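PDB 6SCE: uncharacterized protein from Thermus thermophilus HB8, which is, as a CARF protein of type III CRISPR defence, a DNA nuclease activated by cyclic oligoadenylate. Local coordinates for residues W190-P195 / V227-K232; I570-V575 / P601-M606; K283-P288 / R358-P363. All blocks are in the same frame, centred on the assembly; numbering follows the deposited sequence.

Contact 1 (W190-P195 / V227-K232); sequences WYWVRP and VVPYHK
A chi1 of 170° turns the indole of Trp192 away from its own amide nitrogen, and one of -74° turns the His231 ring away from its carbonyl carbon; the two rings meet where neighbouring strands run out into loops. The strands, 187-192 and 225-229, are the parallel pair of a beta-alpha-beta unit whose connecting helix is 206-220. Tyr191 is in register with Val227: Val227 N bonds Trp190 O, and Val227 O takes Trp192 N at 2.9 Å. On the face carrying Tyr191 and Val227, Val227 CG1 lies 3.6 Å from Tyr191 CD2. Farther along, Pro229 sets CD over the tyrosine ring near its rim, while its CG reaches within 3.3 Å of Tyr191 OH.

The other face belongs to the indole of Trp192. Val228 CG1 makes a CH-pi contact, 4.0 Å from the centroid of the five-membered ring of Trp192. Over the opposite face, Arg194 folds back from the same segment and lays NH2 above the centre of the ring system; that NH2 also bonds Val193 O at 3.2 Å. The indole is thus sandwiched between a valine methyl and a guanidinium, and Phe212 of helix 206-220 meets it edge-to-face. His231 stands right before a helix at its N-cap position and gives its ND1 to Lys202 O. This leaves NE2 as an acceptor: Trp192 NE1 donates to His231 NE2 at 3.1 Å with an N-H...N angle of 154°, tilted somewhat out of both ring planes.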
ATOM      1  N   TRP A 190       5.603   2.606 -16.165  1.00 26.58           N
ATOM      2  CA  TRP A 190       4.648   1.985 -17.090  1.00 25.84           C
ATOM      3  C   TRP A 190       3.842   3.185 -17.621  1.00 28.22           C
ATOM      4  O   TRP A 190       3.156   3.865 -16.877  1.00 26.61           O
ATOM      5  CB  TRP A 190       3.788   0.996 -16.345  1.00 25.49           C
ATOM      6  CG  TRP A 190       2.797   0.197 -17.152  1.00 27.09           C
ATOM      7  CD1 TRP A 190       1.476   0.036 -16.875  1.00 28.00           C
ATOM      8  CD2 TRP A 190       3.047  -0.551 -18.347  1.00 27.27           C
ATOM      9  NE1 TRP A 190       0.871  -0.769 -17.820  1.00 28.42           N
ATOM     10  CE2 TRP A 190       1.816  -1.138 -18.741  1.00 27.77           C
ATOM     11  CE3 TRP A 190       4.179  -0.774 -19.124  1.00 30.23           C
ATOM     12  CZ2 TRP A 190       1.694  -1.936 -19.875  1.00 28.33           C
ATOM     13  CZ3 TRP A 190       4.063  -1.575 -20.268  1.00 30.87           C
ATOM     14  CH2 TRP A 190       2.832  -2.157 -20.618  1.00 31.19           C
ATOM     15  N   TYR A 191       4.036   3.468 -18.893  1.00 28.12           N
ATOM     16  CA  TYR A 191       3.604   4.730 -19.495  1.00 27.58           C
ATOM     17  C   TYR A 191       2.498   4.456 -20.508  1.00 27.67           C
ATOM     18  O   TYR A 191       2.657   3.674 -21.433  1.00 27.58           O
ATOM     19  CB  TYR A 191       4.801   5.391 -20.141  1.00 28.39           C
ATOM     20  CG  TYR A 191       4.565   6.747 -20.761  1.00 28.26           C
ATOM     21  CD1 TYR A 191       4.153   6.867 -22.088  1.00 31.79           C
ATOM     22  CD2 TYR A 191       4.798   7.904 -20.051  1.00 29.28           C
ATOM     23  CE1 TYR A 191       3.966   8.115 -22.681  1.00 31.74           C
ATOM     24  CE2 TYR A 191       4.593   9.153 -20.638  1.00 31.27           C
ATOM     25  CZ  TYR A 191       4.206   9.239 -21.956  1.00 32.31           C
ATOM     26  OH  TYR A 191       4.020  10.488 -22.503  1.00 35.14           O
ATOM     27  N   TRP A 192       1.377   5.131 -20.305  1.00 28.06           N
ATOM     28  CA  TRP A 192       0.125   4.901 -21.054  1.00 30.36           C
ATOM     29  C   TRP A 192       0.273   5.467 -22.457  1.00 29.13           C
ATOM     30  O   TRP A 192       0.677   6.610 -22.628  1.00 29.68           O
ATOM     31  CB  TRP A 192      -0.992   5.597 -20.290  1.00 30.31           C
ATOM     32  CG  TRP A 192      -2.382   5.759 -20.884  1.00 27.56           C
ATOM     33  CD1 TRP A 192      -2.735   6.543 -21.940  1.00 29.83           C
ATOM     34  CD2 TRP A 192      -3.605   5.207 -20.369  1.00 27.17           C
ATOM     35  NE1 TRP A 192      -4.097   6.488 -22.131  1.00 29.97           N
ATOM     36  CE2 TRP A 192      -4.656   5.683 -21.177  1.00 30.80           C
ATOM     37  CE3 TRP A 192      -3.915   4.375 -19.300  1.00 28.57           C
ATOM     38  CZ2 TRP A 192      -6.008   5.334 -20.951  1.00 29.66           C
ATOM     39  CZ3 TRP A 192      -5.235   4.023 -19.078  1.00 31.22           C
ATOM     40  CH2 TRP A 192      -6.274   4.511 -19.910  1.00 33.46           C
ATOM     41  N   VAL A 193      -0.030   4.642 -23.446  1.00 34.30           N
ATOM     42  CA  VAL A 193      -0.007   5.067 -24.846  1.00 35.42           C
ATOM     43  C   VAL A 193      -1.289   4.560 -25.493  1.00 38.54           C
ATOM     44  O   VAL A 193      -1.805   3.479 -25.170  1.00 38.66           O
ATOM     45  CB  VAL A 193       1.234   4.552 -25.614  1.00 36.43           C
ATOM     46  CG1 VAL A 193       2.481   5.249 -25.107  1.00 35.46           C
ATOM     47  CG2 VAL A 193       1.367   3.045 -25.515  1.00 38.34           C
ATOM     48  N   ARG A 194      -1.836   5.370 -26.377  1.00 42.13           N
ATOM     49  CA  ARG A 194      -3.018   4.970 -27.135  1.00 47.40           C
ATOM     50  C   ARG A 194      -2.664   5.326 -28.569  1.00 55.82           C
ATOM     51  O   ARG A 194      -3.085   6.368 -29.066  1.00 59.10           O
ATOM     52  CB  ARG A 194      -4.254   5.730 -26.661  1.00 46.49           C
ATOM     53  CG  ARG A 194      -4.839   5.266 -25.351  1.00 47.36           C
ATOM     54  CD  ARG A 194      -5.174   3.779 -25.387  1.00 50.86           C
ATOM     55  NE  ARG A 194      -5.879   3.289 -24.204  1.00 50.82           N
ATOM     56  CZ  ARG A 194      -5.303   2.794 -23.100  1.00 53.56           C
ATOM     57  NH1 ARG A 194      -6.083   2.368 -22.111  1.00 52.70           N
ATOM     58  NH2 ARG A 194      -3.965   2.730 -22.950  1.00 48.09           N
ATOM     59  N   PRO A 195      -1.823   4.490 -29.209  1.00 59.35           N
ATOM     60  CA  PRO A 195      -1.287   4.831 -30.533  1.00 65.67           C
ATOM     61  C   PRO A 195      -2.288   4.641 -31.699  1.00 68.06           C
ATOM     62  O   PRO A 195      -2.077   5.204 -32.767  1.00 72.49           O
ATOM     63  CB  PRO A 195      -0.076   3.899 -30.667  1.00 64.08           C
ATOM     64  CG  PRO A 195      -0.419   2.705 -29.834  1.00 64.28           C
ATOM     65  CD  PRO A 195      -1.336   3.182 -28.731  1.00 60.01           C
ATOM     66  N   VAL A 227       2.337   6.112 -15.315  1.00 27.26           N
ATOM     67  CA  VAL A 227       2.349   7.481 -15.824  1.00 27.81           C
ATOM     68  C   VAL A 227       1.301   7.556 -16.918  1.00 30.18           C
ATOM     69  O   VAL A 227       1.368   6.776 -17.864  1.00 28.56           O
ATOM     70  CB  VAL A 227       3.710   7.860 -16.392  1.00 28.43           C
ATOM     71  CG1 VAL A 227       3.674   9.305 -16.906  1.00 30.38           C
ATOM     72  CG2 VAL A 227       4.814   7.696 -15.355  1.00 29.36           C
ATOM     73  N   VAL A 228       0.300   8.427 -16.747  1.00 29.33           N
ATOM     74  CA  VAL A 228      -0.822   8.475 -17.663  1.00 30.07           C
ATOM     75  C   VAL A 228      -1.028   9.891 -18.196  1.00 30.55           C
ATOM     76  O   VAL A 228      -1.482  10.768 -17.441  1.00 31.70           O
ATOM     77  CB  VAL A 228      -2.103   7.966 -17.009  1.00 30.12           C
ATOM     78  CG1 VAL A 228      -3.307   8.164 -17.950  1.00 31.12           C
ATOM     79  CG2 VAL A 228      -1.965   6.486 -16.698  1.00 31.41           C
ATOM     80  N   PRO A 229      -0.618  10.138 -19.449  1.00 30.87           N
ATOM     81  CA  PRO A 229      -0.866  11.469 -20.041  1.00 30.91           C
ATOM     82  C   PRO A 229      -2.327  11.549 -20.402  1.00 30.58           C
ATOM     83  O   PRO A 229      -2.845  10.674 -21.109  1.00 31.90           O
ATOM     84  CB  PRO A 229       0.036  11.496 -21.273  1.00 32.40           C
ATOM     85  CG  PRO A 229       1.031  10.395 -21.049  1.00 34.26           C
ATOM     86  CD  PRO A 229       0.255   9.341 -20.317  1.00 31.70           C
ATOM     87  N   TYR A 230      -3.016  12.537 -19.842  1.00 30.85           N
ATOM     88  CA  TYR A 230      -4.445  12.604 -20.001  1.00 31.11           C
ATOM     89  C   TYR A 230      -4.822  12.975 -21.444  1.00 30.72           C
ATOM     90  O   TYR A 230      -4.022  13.555 -22.186  1.00 32.14           O
ATOM     91  CB  TYR A 230      -5.097  13.503 -18.948  1.00 31.52           C
ATOM     92  CG  TYR A 230      -4.700  14.959 -18.942  1.00 33.41           C
ATOM     93  CD1 TYR A 230      -5.214  15.841 -19.880  1.00 34.74           C
ATOM     94  CD2 TYR A 230      -3.847  15.472 -17.959  1.00 32.46           C
ATOM     95  CE1 TYR A 230      -4.869  17.183 -19.853  1.00 34.21           C
ATOM     96  CE2 TYR A 230      -3.511  16.815 -17.922  1.00 34.55           C
ATOM     97  CZ  TYR A 230      -4.024  17.671 -18.872  1.00 36.13           C
ATOM     98  OH  TYR A 230      -3.684  19.009 -18.851  1.00 37.70           O
ATOM     99  N   HIS A 231      -6.028  12.596 -21.812  1.00 31.06           N
ATOM    100  CA  HIS A 231      -6.530  12.705 -23.193  1.00 32.33           C
ATOM    101  C   HIS A 231      -7.071  14.120 -23.466  1.00 33.31           C
ATOM    102  O   HIS A 231      -8.281  14.342 -23.503  1.00 33.24           O
ATOM    103  CB  HIS A 231      -7.631  11.684 -23.398  1.00 32.22           C
ATOM    104  CG  HIS A 231      -7.130  10.272 -23.520  1.00 36.40           C
ATOM    105  ND1 HIS A 231      -7.961   9.216 -23.823  1.00 34.59           N
ATOM    106  CD2 HIS A 231      -5.885   9.743 -23.377  1.00 36.95           C
ATOM    107  CE1 HIS A 231      -7.252   8.099 -23.876  1.00 37.76           C
ATOM    108  NE2 HIS A 231      -5.990   8.389 -23.611  1.00 35.31           N
ATOM    109  N   LYS A 232      -6.142  15.023 -23.692  1.00 35.67           N
ATOM    110  CA  LYS A 232      -6.438  16.425 -23.889  1.00 38.59           C
ATOM    111  C   LYS A 232      -7.315  16.625 -25.122  1.00 40.63           C
ATOM    112  O   LYS A 232      -8.192  17.484 -25.095  1.00 39.40           O
ATOM    113  CB  LYS A 232      -5.164  17.244 -24.010  1.00 42.28           C
ATOM    114  CG  LYS A 232      -5.428  18.727 -23.799  1.00 45.94           C
ATOM    115  CD  LYS A 232      -4.163  19.535 -23.915  1.00 47.48           C
ATOM    116  CE  LYS A 232      -3.406  19.557 -22.608  1.00 47.25           C
ATOM    117  NZ  LYS A 232      -2.204  20.419 -22.744  1.00 47.96           N
TER

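Contact 2 (I570-V575 / P601-M606); sequences IMAELV and PNLVYM
Leu603 pushes its isobutyl group against helix 561-579, and its two methyls divide the work. CD2 of Leu603 lies 3.9 Å from CG of Met571 (a selenomethionine), with Val575 CG2 a little farther off; CD1 of Leu603 faces Ala572 CB at 4.3 Å. Outward from this apolar centre, the amide of Asn602 bridges strand end and helix. Its CG sits between the backbone N and the carbonyl carbon (chi1 72°), which turns the flat group onto the helix surface. Asn602 ND2 donates to Ala572 O at 2.9 Å with an N-H...O angle of 165°; the donor lies in the carbonyl plane on a lone pair, and the oxygen lies in the amide plane. Val575 CG1 packs 3.4 Å from Asn602 ND2, while Asn602 OD1 rests against Ala572 CB. With an alanine here the amide is gone, and Ala572 O is likely to lose this donor and a gap to open beside Val575. Met571 also touches Glu556 and Phe554 on strand 551-558, so the helix lies across the sheet of strand 603-607. Hairpin 541-548/551-558, helix 561-579 crossing from it to strand 584-592, and the parallel neighbour 603-607 are consistent with a restriction-endonuclease-like PD-(D/E)xK nuclease fold.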
ATOM      1  N   ILE A 570     -12.380  -3.908 -10.663  1.00 41.91           N
ATOM      2  CA  ILE A 570     -12.343  -2.606 -10.007  1.00 49.22           C
ATOM      3  C   ILE A 570     -12.283  -2.773  -8.490  1.00 45.96           C
ATOM      4  O   ILE A 570     -11.542  -2.077  -7.826  1.00 40.68           O
ATOM      5  CB  ILE A 570     -13.517  -1.705 -10.444  1.00 51.20           C
ATOM      6  CG1 ILE A 570     -13.205  -1.151 -11.841  1.00 55.68           C
ATOM      7  CG2 ILE A 570     -13.756  -0.556  -9.456  1.00 51.76           C
ATOM      8  CD1 ILE A 570     -14.181  -0.096 -12.317  1.00 59.60           C
HETATM    9  N   MSE A 571     -13.042  -3.715  -7.951  1.00 43.49           N
HETATM   10  CA  MSE A 571     -13.020  -3.944  -6.512  1.00 43.87           C
HETATM   11  C   MSE A 571     -11.627  -4.280  -6.014  1.00 40.08           C
HETATM   12  O   MSE A 571     -11.232  -3.787  -4.956  1.00 36.55           O
HETATM   13  CB  MSE A 571     -13.982  -5.054  -6.143  1.00 45.66           C
HETATM   14  CG  MSE A 571     -14.124  -5.182  -4.636  1.00 53.23           C
HETATM   15 SE   MSE A 571     -15.397  -3.814  -4.041  1.00 57.64          SE
HETATM   16  CE  MSE A 571     -15.923  -4.797  -2.411  1.00 54.20           C
ATOM     17  N   ALA A 572     -10.889  -5.123  -6.741  1.00 36.52           N
ATOM     18  CA  ALA A 572      -9.551  -5.548  -6.302  1.00 38.25           C
ATOM     19  C   ALA A 572      -8.603  -4.355  -6.174  1.00 39.40           C
ATOM     20  O   ALA A 572      -7.776  -4.297  -5.244  1.00 35.39           O
ATOM     21  CB  ALA A 572      -8.969  -6.594  -7.253  1.00 40.47           C
ATOM     22  N   GLU A 573      -8.752  -3.388  -7.085  1.00 40.82           N
ATOM     23  CA  GLU A 573      -7.889  -2.202  -7.076  1.00 42.13           C
ATOM     24  C   GLU A 573      -8.338  -1.209  -6.017  1.00 39.52           C
ATOM     25  O   GLU A 573      -7.499  -0.548  -5.401  1.00 36.84           O
ATOM     26  CB  GLU A 573      -7.873  -1.525  -8.455  1.00 42.86           C
ATOM     27  CG  GLU A 573      -7.420  -2.427  -9.597  1.00 44.91           C
ATOM     28  CD  GLU A 573      -6.001  -2.937  -9.446  1.00 48.50           C
ATOM     29  OE1 GLU A 573      -5.197  -2.314  -8.725  1.00 50.24           O
ATOM     30  OE2 GLU A 573      -5.686  -3.979 -10.053  1.00 59.94           O
ATOM     31  N   LEU A 574      -9.651  -1.079  -5.825  1.00 34.74           N
ATOM     32  CA  LEU A 574     -10.171  -0.216  -4.762  1.00 38.00           C
ATOM     33  C   LEU A 574      -9.698  -0.738  -3.411  1.00 35.46           C
ATOM     34  O   LEU A 574      -9.263   0.026  -2.556  1.00 33.90           O
ATOM     35  CB  LEU A 574     -11.712  -0.166  -4.782  1.00 38.20           C
ATOM     36  CG  LEU A 574     -12.373   0.496  -3.575  1.00 41.71           C
ATOM     37  CD1 LEU A 574     -12.111   2.002  -3.620  1.00 42.12           C
ATOM     38  CD2 LEU A 574     -13.861   0.168  -3.496  1.00 43.74           C
ATOM     39  N   VAL A 575      -9.810  -2.050  -3.225  1.00 34.57           N
ATOM     40  CA  VAL A 575      -9.404  -2.675  -1.968  1.00 35.95           C
ATOM     41  C   VAL A 575      -7.915  -2.398  -1.720  1.00 34.94           C
ATOM     42  O   VAL A 575      -7.541  -1.939  -0.638  1.00 33.73           O
ATOM     43  CB  VAL A 575      -9.717  -4.184  -1.983  1.00 35.90           C
ATOM     44  CG1 VAL A 575      -9.024  -4.920  -0.824  1.00 34.38           C
ATOM     45  CG2 VAL A 575     -11.236  -4.396  -1.915  1.00 36.10           C
ATOM     46  N   PRO A 601      -6.462 -12.534  -5.522  1.00 57.08           N
ATOM     47  CA  PRO A 601      -5.657 -12.597  -4.296  1.00 57.73           C
ATOM     48  C   PRO A 601      -6.217 -11.812  -3.099  1.00 50.19           C
ATOM     49  O   PRO A 601      -5.954 -12.188  -1.959  1.00 51.83           O
ATOM     50  CB  PRO A 601      -4.305 -11.997  -4.717  1.00 59.10           C
ATOM     51  CG  PRO A 601      -4.266 -12.119  -6.204  1.00 61.75           C
ATOM     52  CD  PRO A 601      -5.694 -12.003  -6.660  1.00 59.43           C
ATOM     53  N   ASN A 602      -6.954 -10.738  -3.341  1.00 41.55           N
ATOM     54  CA  ASN A 602      -7.492  -9.944  -2.226  1.00 42.45           C
ATOM     55  C   ASN A 602      -9.010  -9.961  -2.106  1.00 39.36           C
ATOM     56  O   ASN A 602      -9.560  -9.218  -1.309  1.00 38.53           O
ATOM     57  CB  ASN A 602      -6.946  -8.502  -2.239  1.00 41.24           C
ATOM     58  CG  ASN A 602      -7.512  -7.648  -3.350  1.00 41.87           C
ATOM     59  OD1 ASN A 602      -8.178  -8.135  -4.252  1.00 43.63           O
ATOM     60  ND2 ASN A 602      -7.215  -6.338  -3.300  1.00 42.03           N
ATOM     61  N   LEU A 603      -9.689 -10.808  -2.866  1.00 40.17           N
ATOM     62  CA  LEU A 603     -11.155 -10.929  -2.727  1.00 40.98           C
ATOM     63  C   LEU A 603     -11.546 -12.311  -2.218  1.00 43.60           C
ATOM     64  O   LEU A 603     -10.823 -13.275  -2.450  1.00 44.36           O
ATOM     65  CB  LEU A 603     -11.849 -10.646  -4.045  1.00 39.66           C
ATOM     66  CG  LEU A 603     -11.454  -9.347  -4.747  1.00 41.05           C
ATOM     67  CD1 LEU A 603     -12.160  -9.237  -6.091  1.00 41.96           C
ATOM     68  CD2 LEU A 603     -11.788  -8.148  -3.871  1.00 39.28           C
ATOM     69  N   VAL A 604     -12.665 -12.376  -1.499  1.00 41.00           N
ATOM     70  CA  VAL A 604     -13.222 -13.620  -0.961  1.00 44.01           C
ATOM     71  C   VAL A 604     -14.669 -13.692  -1.478  1.00 45.78           C
ATOM     72  O   VAL A 604     -15.399 -12.702  -1.429  1.00 43.12           O
ATOM     73  CB  VAL A 604     -13.196 -13.629   0.587  1.00 45.34           C
ATOM     74  CG1 VAL A 604     -13.909 -14.851   1.163  1.00 46.97           C
ATOM     75  CG2 VAL A 604     -11.766 -13.569   1.100  1.00 44.15           C
ATOM     76  N   TYR A 605     -15.053 -14.848  -2.012  1.00 46.70           N
ATOM     77  CA  TYR A 605     -16.354 -15.020  -2.651  1.00 48.28           C
ATOM     78  C   TYR A 605     -17.250 -15.907  -1.800  1.00 49.99           C
ATOM     79  O   TYR A 605     -16.851 -17.012  -1.416  1.00 47.00           O
ATOM     80  CB  TYR A 605     -16.178 -15.648  -4.022  1.00 47.99           C
ATOM     81  CG  TYR A 605     -15.561 -14.700  -5.009  1.00 48.87           C
ATOM     82  CD1 TYR A 605     -14.179 -14.601  -5.141  1.00 48.66           C
ATOM     83  CD2 TYR A 605     -16.353 -13.888  -5.792  1.00 48.49           C
ATOM     84  CE1 TYR A 605     -13.617 -13.724  -6.053  1.00 49.19           C
ATOM     85  CE2 TYR A 605     -15.803 -13.013  -6.701  1.00 52.80           C
ATOM     86  CZ  TYR A 605     -14.435 -12.931  -6.827  1.00 48.42           C
ATOM     87  OH  TYR A 605     -13.913 -12.048  -7.740  1.00 50.33           O
HETATM   88  N   MSE A 606     -18.453 -15.418  -1.506  1.00 48.11           N
HETATM   89  CA  MSE A 606     -19.417 -16.174  -0.702  1.00 49.78           C
HETATM   90  C   MSE A 606     -20.793 -16.098  -1.300  1.00 48.33           C
HETATM   91  O   MSE A 606     -21.083 -15.245  -2.157  1.00 48.70           O
HETATM   92  CB  MSE A 606     -19.479 -15.618   0.716  1.00 48.76           C
HETATM   93  CG  MSE A 606     -18.126 -15.706   1.409  1.00 47.97           C
HETATM   94 SE   MSE A 606     -18.337 -15.169   3.266  1.00 50.51          SE
HETATM   95  CE  MSE A 606     -18.877 -16.902   4.076  1.00 54.82           C
TER

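Contact 3 (K283-P288 / R358-P363); sequences KALPLP and RDLLAP
Leu285 and Leu361 make the tightest apolar touch, Leu285 CD1 standing 3.6 Å from Leu361 CD2 as the two side chains meet at a slant. The same Leu285 methyl lies 4.1 Å from Leu360 CB, filling the angle between two successive side chains of helix 354-370. Leu361 points its CB away from the loop, but its CG, anti to the carbonyl carbon (chi1 -68°), lets CD2 come back to Leu285. Farther along, Leu287 CD2 reaches Pro363 CB at 4.4 Å, a looser contact, toward solvent.

Methyls also rest against backbone carbonyls: Leu285 CD1 is 3.6 Å from Leu360 O, and Leu287 CD2 is similarly near Pro363 O.

The polar link is made by water. One molecule accepts from Leu285 N at 2.9 Å and donates to Leu360 O at 2.7 Å, tying the loop backbone to the helix backbone beside the leucine contact. The helix is kinked at Pro363, whose N has no bond to the turn before.

Away from the loop, Arg358 forms salt bridges with Asp359 and, through NH1, with Glu128, which lies between strands 120-125 and 129-132 of the N-terminal sheet.

Behind the leucines, Tyr318 and Leu320 of strand 316-321 form the next layer. The loop leads into strand 293-297, and helix 354-370 joins strands 342-347 and 375-378, an alpha/beta arrangement consistent with the Rossmann-like fold of a CARF domain.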
ATOM      1  N   LYS A 283      11.293  25.515   9.774  1.00 35.21           N
ATOM      2  CA  LYS A 283      11.425  25.486  11.203  1.00 35.98           C
ATOM      3  C   LYS A 283      11.673  24.103  11.772  1.00 35.75           C
ATOM      4  O   LYS A 283      11.254  23.099  11.196  1.00 34.69           O
ATOM      5  CB  LYS A 283      10.147  26.026  11.831  1.00 41.47           C
ATOM      6  CG  LYS A 283       9.805  27.460  11.460  1.00 47.35           C
ATOM      7  CD  LYS A 283       8.691  27.944  12.380  1.00 53.17           C
ATOM      8  CE  LYS A 283       8.193  29.326  12.025  1.00 58.80           C
ATOM      9  NZ  LYS A 283       7.295  29.762  13.129  1.00 61.87           N
ATOM     10  N   ALA A 284      12.331  24.082  12.916  1.00 34.17           N
ATOM     11  CA  ALA A 284      12.394  22.918  13.769  1.00 33.73           C
ATOM     12  C   ALA A 284      11.006  22.586  14.313  1.00 35.24           C
ATOM     13  O   ALA A 284      10.092  23.431  14.333  1.00 33.82           O
ATOM     14  CB  ALA A 284      13.336  23.141  14.923  1.00 35.32           C
ATOM     15  N   LEU A 285      10.863  21.354  14.785  1.00 33.82           N
ATOM     16  CA  LEU A 285       9.638  20.948  15.452  1.00 35.05           C
ATOM     17  C   LEU A 285       9.546  21.546  16.856  1.00 34.06           C
ATOM     18  O   LEU A 285      10.537  21.560  17.589  1.00 35.67           O
ATOM     19  CB  LEU A 285       9.560  19.410  15.543  1.00 33.61           C
ATOM     20  CG  LEU A 285       9.503  18.696  14.181  1.00 33.37           C
ATOM     21  CD1 LEU A 285       9.806  17.198  14.322  1.00 34.23           C
ATOM     22  CD2 LEU A 285       8.182  18.924  13.465  1.00 34.49           C
ATOM     23  N   PRO A 286       8.340  21.994  17.253  1.00 36.88           N
ATOM     24  CA  PRO A 286       8.136  22.479  18.633  1.00 37.88           C
ATOM     25  C   PRO A 286       8.393  21.365  19.620  1.00 40.86           C
ATOM     26  O   PRO A 286       8.025  20.210  19.342  1.00 38.34           O
ATOM     27  CB  PRO A 286       6.642  22.852  18.681  1.00 38.45           C
ATOM     28  CG  PRO A 286       6.205  22.969  17.268  1.00 40.10           C
ATOM     29  CD  PRO A 286       7.138  22.142  16.416  1.00 36.63           C
ATOM     30  N   LEU A 287       9.005  21.697  20.757  1.00 38.40           N
ATOM     31  CA  LEU A 287       9.250  20.726  21.817  1.00 40.94           C
ATOM     32  C   LEU A 287       7.915  20.276  22.391  1.00 38.39           C
ATOM     33  O   LEU A 287       6.931  21.021  22.333  1.00 40.60           O
ATOM     34  CB  LEU A 287      10.161  21.305  22.919  1.00 42.76           C
ATOM     35  CG  LEU A 287      11.611  21.597  22.497  1.00 45.86           C
ATOM     36  CD1 LEU A 287      12.457  22.009  23.693  1.00 46.52           C
ATOM     37  CD2 LEU A 287      12.258  20.393  21.804  1.00 44.06           C
ATOM     38  N   PRO A 288       7.846  19.023  22.854  1.00 38.34           N
ATOM     39  CA  PRO A 288       6.607  18.500  23.367  1.00 40.40           C
ATOM     40  C   PRO A 288       6.285  19.064  24.742  1.00 42.57           C
ATOM     41  O   PRO A 288       7.191  19.297  25.532  1.00 41.40           O
ATOM     42  CB  PRO A 288       6.879  17.003  23.476  1.00 39.70           C
ATOM     43  CG  PRO A 288       8.342  16.907  23.656  1.00 39.61           C
ATOM     44  CD  PRO A 288       8.903  18.005  22.825  1.00 39.77           C
ATOM     45  N   ARG A 358      16.353  12.223  11.626  1.00 27.84           N
ATOM     46  CA  ARG A 358      17.099  12.087  12.862  1.00 29.33           C
ATOM     47  C   ARG A 358      17.241  13.446  13.557  1.00 29.22           C
ATOM     48  O   ARG A 358      16.969  13.578  14.749  1.00 29.64           O
ATOM     49  CB  ARG A 358      18.482  11.483  12.602  1.00 30.87           C
ATOM     50  CG  ARG A 358      19.260  11.129  13.877  1.00 34.29           C
ATOM     51  CD  ARG A 358      20.728  10.839  13.568  1.00 39.52           C
ATOM     52  NE  ARG A 358      21.265  11.998  12.854  1.00 43.57           N
ATOM     53  CZ  ARG A 358      22.205  11.975  11.908  1.00 48.74           C
ATOM     54  NH1 ARG A 358      22.783  10.853  11.533  1.00 48.81           N
ATOM     55  NH2 ARG A 358      22.569  13.117  11.329  1.00 53.43           N
ATOM     56  N   ASP A 359      17.640  14.451  12.793  1.00 31.66           N
ATOM     57  CA  ASP A 359      17.941  15.764  13.378  1.00 34.14           C
ATOM     58  C   ASP A 359      16.691  16.522  13.771  1.00 32.98           C
ATOM     59  O   ASP A 359      16.686  17.254  14.765  1.00 32.74           O
ATOM     60  CB  ASP A 359      18.805  16.568  12.426  1.00 32.89           C
ATOM     61  CG  ASP A 359      20.206  16.024  12.326  1.00 38.55           C
ATOM     62  OD1 ASP A 359      20.574  15.107  13.099  1.00 43.17           O
ATOM     63  OD2 ASP A 359      20.936  16.501  11.449  1.00 43.02           O
ATOM     64  N   LEU A 360      15.606  16.310  13.035  1.00 30.41           N
ATOM     65  CA  LEU A 360      14.329  16.888  13.414  1.00 29.55           C
ATOM     66  C   LEU A 360      13.799  16.266  14.682  1.00 32.44           C
ATOM     67  O   LEU A 360      13.205  16.969  15.512  1.00 31.28           O
ATOM     68  CB  LEU A 360      13.288  16.694  12.306  1.00 29.59           C
ATOM     69  CG  LEU A 360      13.358  17.653  11.126  1.00 30.13           C
ATOM     70  CD1 LEU A 360      12.575  17.104   9.934  1.00 30.83           C
ATOM     71  CD2 LEU A 360      12.774  18.994  11.559  1.00 29.22           C
ATOM     72  N   LEU A 361      13.950  14.942  14.835  1.00 28.32           N
ATOM     73  CA  LEU A 361      13.312  14.273  15.955  1.00 30.28           C
ATOM     74  C   LEU A 361      14.145  14.099  17.224  1.00 30.85           C
ATOM     75  O   LEU A 361      13.565  13.987  18.304  1.00 33.28           O
ATOM     76  CB  LEU A 361      12.664  12.943  15.525  1.00 30.21           C
ATOM     77  CG  LEU A 361      11.460  13.120  14.610  1.00 31.99           C
ATOM     78  CD1 LEU A 361      10.964  11.773  14.097  1.00 34.28           C
ATOM     79  CD2 LEU A 361      10.328  13.807  15.331  1.00 35.18           C
ATOM     80  N   ALA A 362      15.467  14.088  17.114  1.00 32.46           N
ATOM     81  CA  ALA A 362      16.323  13.881  18.275  1.00 33.30           C
ATOM     82  C   ALA A 362      15.969  14.819  19.441  1.00 35.28           C
ATOM     83  O   ALA A 362      15.777  14.351  20.584  1.00 33.86           O
ATOM     84  CB  ALA A 362      17.794  13.979  17.897  1.00 35.43           C
ATOM     85  N   PRO A 363      15.838  16.120  19.171  1.00 36.51           N
ATOM     86  CA  PRO A 363      15.520  17.043  20.272  1.00 39.04           C
ATOM     87  C   PRO A 363      14.149  16.817  20.906  1.00 38.74           C
ATOM     88  O   PRO A 363      13.960  17.076  22.105  1.00 38.60           O
ATOM     89  CB  PRO A 363      15.567  18.426  19.601  1.00 40.16           C
ATOM     90  CG  PRO A 363      16.323  18.228  18.336  1.00 40.59           C
ATOM     91  CD  PRO A 363      16.004  16.831  17.899  1.00 38.62           C
TER
HETATM   92  O   HOH W   1      13.132  19.640  15.329  1.00 33.53           O

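The three contacts lie in three separate sheet-based parts of one chain, contact 3 sitting against strand 316-321, and follow one another in sequence as 1, 3, 2. Contacts 1 and 2 are neighbours, with centres 26 Å and nearest atoms about 11 Å apart; helix 206-220 spans the space, its Phe212 packing on Trp192 and its Ser210 meeting Ile570 and Glu573. Contact 3 is remote, its centre 42 Å from that of contact 1 and 41 Å from that of contact 2, across the centre of the chain from the latter. None touches the bound nucleic acid; their nearest atoms lie about 11, 10 and 13 Å from it for contacts 1, 2 and 3.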